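PDB 4MNR: peptidoglycan glycosyltransferase, which is a penicillin-binding protein whose crystallised fragment carries a transpeptidase domain of the beta-lactamase-like superfamily. Local coordinates for residues A[317-320]-A[321-325]. Numbering follows the deposited sequence.
Sequences PQAT and VLEMA
Thr320 caps the N-terminus of helix 321-332 by turning its hydroxyl back onto Glu323, an N-cap in the penicillin-binding transpeptidase domain. OG1 lies between the backbone N and the carbonyl carbon of its own residue (chi1 58°), which points it at the first turn, where Glu323 N donates to Thr320 OG1 over 3.0 Å with an N-H...O angle of 152°. The carbonyl of the same residue starts the helical bonding: Met324 N donates to Thr320 O at 3.1 Å, arriving 21° off the carbonyl plane. Thr320 thus accepts two amides, one on its hydroxyl and one on its carbonyl, and Ala325 N to Val321 O is the next i+4 backbone bond. Packing is tight on this side. The Glu323 side chain crosses that of Thr320 at about a right angle, and Glu323 CB comes within 3.4 Å of Thr320 OG1. With CG beside its own backbone N and a bend at chi2, selenomethionine Met324 brings SE to 3.7 Å from Ala319 CB in an apolar contact. The looser side is at Leu322, whose CB skirts Thr320 OG1 at 3.8 Å while the end of its side chain leads away; the whole contact is buried, so this side does not open to solvent. Ser279 OG, from another loop, hydrogen-bonds Thr320 N. On the sheet side, Val321 and Ala325 pack on strands 130-135 and 425-431, so the first turn lies against the five-stranded antiparallel sheet. Glu323 CG lies 4.0 Å from Ala319 CB.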
loop_
_atom_site.group_PDB
_atom_site.type_symbol
_atom_site.label_atom_id
_atom_site.label_comp_id
_atom_site.label_asym_id
_atom_site.label_seq_id
_atom_site.Cartn_x
_atom_site.Cartn_y
_atom_site.Cartn_z
ATOM N N PRO A 317 -0.945 -3.462 -14.229
ATOM C CA PRO A 317 -0.170 -3.379 -12.980
ATOM C C PRO A 317 -0.577 -4.376 -11.896
ATOM O O PRO A 317 -1.757 -4.704 -11.748
ATOM C CB PRO A 317 -0.472 -1.969 -12.487
ATOM C CG PRO A 317 -1.849 -1.666 -13.052
ATOM C CD PRO A 317 -1.852 -2.309 -14.400
ATOM N N GLN A 318 0.418 -4.864 -11.161
ATOM C CA GLN A 318 0.172 -5.622 -9.938
ATOM C C GLN A 318 1.041 -4.961 -8.888
ATOM O O GLN A 318 2.229 -4.731 -9.115
ATOM C CB GLN A 318 0.606 -7.070 -10.087
ATOM C CG GLN A 318 -0.055 -7.788 -11.241
ATOM C CD GLN A 318 0.383 -9.231 -11.328
ATOM O OE1 GLN A 318 0.955 -9.664 -12.331
ATOM N NE2 GLN A 318 0.120 -9.987 -10.275
ATOM N N ALA A 319 0.464 -4.670 -7.734
ATOM C CA ALA A 319 1.198 -3.885 -6.760
ATOM C C ALA A 319 0.985 -4.414 -5.360
ATOM O O ALA A 319 -0.066 -4.984 -5.057
ATOM C CB ALA A 319 0.751 -2.431 -6.820
ATOM N N THR A 320 1.965 -4.171 -4.496
ATOM C CA THR A 320 1.733 -4.383 -3.069
ATOM C C THR A 320 0.990 -3.199 -2.479
ATOM O O THR A 320 0.956 -2.129 -3.071
ATOM C CB THR A 320 3.056 -4.558 -2.319
ATOM O OG1 THR A 320 3.887 -3.411 -2.522
ATOM C CG2 THR A 320 3.777 -5.783 -2.806
ATOM N N VAL A 321 0.406 -3.371 -1.296
ATOM C CA VAL A 321 -0.255 -2.248 -0.638
ATOM C C VAL A 321 0.793 -1.190 -0.277
ATOM O O VAL A 321 0.550 0.017 -0.377
ATOM C CB VAL A 321 -1.047 -2.719 0.593
ATOM C CG1 VAL A 321 -1.748 -1.535 1.271
ATOM C CG2 VAL A 321 -2.057 -3.778 0.158
ATOM N N LEU A 322 1.985 -1.652 0.097
ATOM C CA LEU A 322 3.104 -0.748 0.358
ATOM C C LEU A 322 3.427 0.109 -0.864
ATOM O O LEU A 322 3.612 1.328 -0.738
ATOM C CB LEU A 322 4.338 -1.555 0.782
ATOM C CG LEU A 322 5.621 -0.760 0.997
ATOM C CD1 LEU A 322 5.442 0.328 2.070
ATOM C CD2 LEU A 322 6.777 -1.690 1.365
ATOM N N GLU A 323 3.456 -0.514 -2.047
ATOM C CA GLU A 323 3.710 0.228 -3.278
ATOM C C GLU A 323 2.626 1.283 -3.507
ATOM O O GLU A 323 2.931 2.412 -3.881
ATOM C CB GLU A 323 3.791 -0.700 -4.490
ATOM C CG GLU A 323 3.730 0.019 -5.839
ATOM C CD GLU A 323 4.926 0.941 -6.103
ATOM O OE1 GLU A 323 6.055 0.631 -5.667
ATOM O OE2 GLU A 323 4.731 1.989 -6.758
HETATM N N MSE A 324 1.367 0.929 -3.278
HETATM C CA MSE A 324 0.309 1.920 -3.472
HETATM C C MSE A 324 0.383 3.064 -2.467
HETATM O O MSE A 324 0.056 4.198 -2.784
HETATM C CB MSE A 324 -1.088 1.271 -3.502
HETATM C CG MSE A 324 -1.255 0.273 -4.634
HETATM SE SE MSE A 324 -0.673 0.951 -6.384
HETATM C CE MSE A 324 -1.840 2.511 -6.511
ATOM N N ALA A 325 0.846 2.780 -1.255
ATOM C CA ALA A 325 1.078 3.838 -0.296
ATOM C C ALA A 325 2.211 4.733 -0.786
ATOM O O ALA A 325 2.129 5.947 -0.668
ATOM C CB ALA A 325 1.389 3.260 1.084
#